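Local atomic coordinates of BRIC1 (Synthetic construct, PDB entry 6FF6), a protein that is a computationally designed, all-helical repeat protein with a novel corrugated architecture obtained by interface-driven design, and has no known natural function. Residues 166-171 with 182-187. Residues are numbered along the deposited sequence; the frame is centred on the assembly and turned at random.
Sequences HFIKGA and ETTHLM
Lys169 lies across one face of the His185 imidazole, and its aliphatic chain does most of the touching. Lys169 CD stands over the ring in a CH-pi contact, 3.6 Å from the centroid of the His185 ring and 21° off its normal, displaced toward the rim on the CG and ND1 side. A bend at chi3 then carries the chain across the same face, leaving Lys169 NZ 3.3 Å from His185 CE1. The ammonium finds its ionic partner in Glu188, one helical turn beyond Thr184; the same carboxylate is also hydrogen-bonded to His166 ND1, so that Glu188 ties both residues to one group.

Next to this lysine-histidine contact the helices come close at Thr184, whose CA is 5.5 Å from Lys169 CA. The two branches of the threonine divide the work. With chi1 at 47°, Thr184 OG1 turns back to its own helix, where the carbonyls of Leu180 and Gln181 engage it, yet it still rests 3.6 Å from Lys169 CB. The methyl Thr184 CG2 instead meets Ile168 CG2 at 3.7 Å, the two side chains crossing at about a right angle, and Leu138 and Met216 extend this apolar layer into helices 125-146 and 203-224. A buried methyl contact and a partly exposed lysine chain thus join an antiparallel pair inclined at 147°, the helical hairpin of 155-174 and 178-196, in a bundle consistent with the Hpt family within this designed corrugated repeat protein.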
loop_
_atom_site.group_PDB
_atom_site.type_symbol
_atom_site.label_atom_id
_atom_site.label_comp_id
_atom_site.label_asym_id
_atom_site.label_seq_id
_atom_site.Cartn_x
_atom_site.Cartn_y
_atom_site.Cartn_z
ATOM N N HIS A 166 20.932 3.170 5.630
ATOM C CA HIS A 166 20.313 1.907 5.230
ATOM C C HIS A 166 18.911 2.143 4.660
ATOM O O HIS A 166 18.564 1.539 3.639
ATOM C CB HIS A 166 20.258 0.922 6.404
ATOM C CG HIS A 166 19.627 -0.394 6.054
ATOM N ND1 HIS A 166 20.292 -1.336 5.281
ATOM C CD2 HIS A 166 18.408 -0.882 6.383
ATOM C CE1 HIS A 166 19.465 -2.362 5.170
ATOM N NE2 HIS A 166 18.319 -2.138 5.817
ATOM N N PHE A 167 18.117 3.029 5.304
ATOM C CA PHE A 167 16.778 3.355 4.815
ATOM C C PHE A 167 16.842 4.001 3.424
ATOM O O PHE A 167 16.132 3.562 2.509
ATOM C CB PHE A 167 16.018 4.270 5.788
ATOM C CG PHE A 167 14.710 4.802 5.227
ATOM C CD1 PHE A 167 13.577 3.990 5.161
ATOM C CD2 PHE A 167 14.621 6.100 4.729
ATOM C CE1 PHE A 167 12.381 4.475 4.633
ATOM C CE2 PHE A 167 13.418 6.586 4.211
ATOM C CZ PHE A 167 12.309 5.772 4.169
ATOM N N ILE A 168 17.691 5.043 3.280
ATOM C CA ILE A 168 17.855 5.784 2.036
ATOM C C ILE A 168 18.279 4.853 0.920
ATOM O O ILE A 168 17.700 4.908 -0.158
ATOM C CB ILE A 168 18.768 7.010 2.188
ATOM C CG1 ILE A 168 18.211 8.000 3.257
ATOM C CG2 ILE A 168 18.897 7.708 0.837
ATOM C CD1 ILE A 168 19.240 9.014 3.827
ATOM N N LYS A 169 19.223 3.947 1.199
ATOM C CA LYS A 169 19.669 2.952 0.232
ATOM C C LYS A 169 18.517 2.066 -0.195
ATOM O O LYS A 169 18.285 1.925 -1.395
ATOM C CB LYS A 169 20.819 2.106 0.794
ATOM C CG LYS A 169 21.411 1.156 -0.244
ATOM C CD LYS A 169 22.197 0.033 0.380
ATOM C CE LYS A 169 21.366 -1.077 0.986
ATOM N NZ LYS A 169 22.213 -2.120 1.626
ATOM N N GLY A 170 17.814 1.489 0.782
ATOM C CA GLY A 170 16.665 0.612 0.557
ATOM C C GLY A 170 15.604 1.269 -0.297
ATOM O O GLY A 170 15.235 0.732 -1.345
ATOM N N ALA A 171 15.180 2.474 0.118
ATOM C CA ALA A 171 14.203 3.313 -0.571
ATOM C C ALA A 171 14.654 3.725 -1.996
ATOM O O ALA A 171 13.850 3.645 -2.932
ATOM C CB ALA A 171 13.902 4.533 0.270
ATOM N N GLU A 182 23.855 3.597 -4.747
ATOM C CA GLU A 182 25.272 3.283 -4.713
ATOM C C GLU A 182 26.063 4.161 -3.763
ATOM O O GLU A 182 26.854 3.625 -2.989
ATOM C CB GLU A 182 25.861 3.303 -6.121
ATOM C CG GLU A 182 25.405 2.126 -6.974
ATOM C CD GLU A 182 25.488 0.778 -6.281
ATOM O OE1 GLU A 182 24.443 0.315 -5.767
ATOM O OE2 GLU A 182 26.602 0.204 -6.219
ATOM N N THR A 183 25.829 5.497 -3.790
ATOM C CA THR A 183 26.497 6.466 -2.930
ATOM C C THR A 183 26.252 6.133 -1.479
ATOM O O THR A 183 27.203 6.063 -0.704
ATOM C CB THR A 183 26.078 7.899 -3.271
ATOM O OG1 THR A 183 26.332 8.132 -4.646
ATOM C CG2 THR A 183 26.843 8.935 -2.463
ATOM N N THR A 184 24.973 5.938 -1.111
ATOM C CA THR A 184 24.546 5.577 0.236
ATOM C C THR A 184 25.087 4.212 0.648
ATOM O O THR A 184 25.503 4.065 1.787
ATOM C CB THR A 184 23.041 5.616 0.352
ATOM O OG1 THR A 184 22.467 4.934 -0.749
ATOM C CG2 THR A 184 22.489 7.004 0.422
ATOM N N HIS A 185 25.120 3.227 -0.274
ATOM C CA HIS A 185 25.637 1.892 0.033
ATOM C C HIS A 185 27.100 1.916 0.424
ATOM O O HIS A 185 27.481 1.256 1.393
ATOM C CB HIS A 185 25.448 0.905 -1.120
ATOM C CG HIS A 185 25.399 -0.532 -0.672
ATOM N ND1 HIS A 185 25.488 -0.886 0.676
ATOM C CD2 HIS A 185 25.185 -1.655 -1.397
ATOM C CE1 HIS A 185 25.353 -2.204 0.714
ATOM N NE2 HIS A 185 25.168 -2.713 -0.506
ATOM N N LEU A 186 27.924 2.664 -0.332
ATOM C CA LEU A 186 29.342 2.790 -0.040
ATOM C C LEU A 186 29.586 3.418 1.321
ATOM O O LEU A 186 30.469 2.954 2.043
ATOM C CB LEU A 186 30.059 3.570 -1.128
ATOM C CG LEU A 186 30.260 2.832 -2.434
ATOM C CD1 LEU A 186 30.748 3.759 -3.491
ATOM C CD2 LEU A 186 31.242 1.685 -2.285
ATOM N N MET A 187 28.794 4.444 1.685
ATOM C CA MET A 187 28.912 5.097 2.980
ATOM C C MET A 187 28.428 4.123 4.072
ATOM O O MET A 187 29.054 4.032 5.126
ATOM C CB MET A 187 28.111 6.400 2.986
ATOM C CG MET A 187 28.205 7.181 4.264
ATOM S SD MET A 187 27.294 8.722 4.066
ATOM C CE MET A 187 27.577 9.470 5.568
#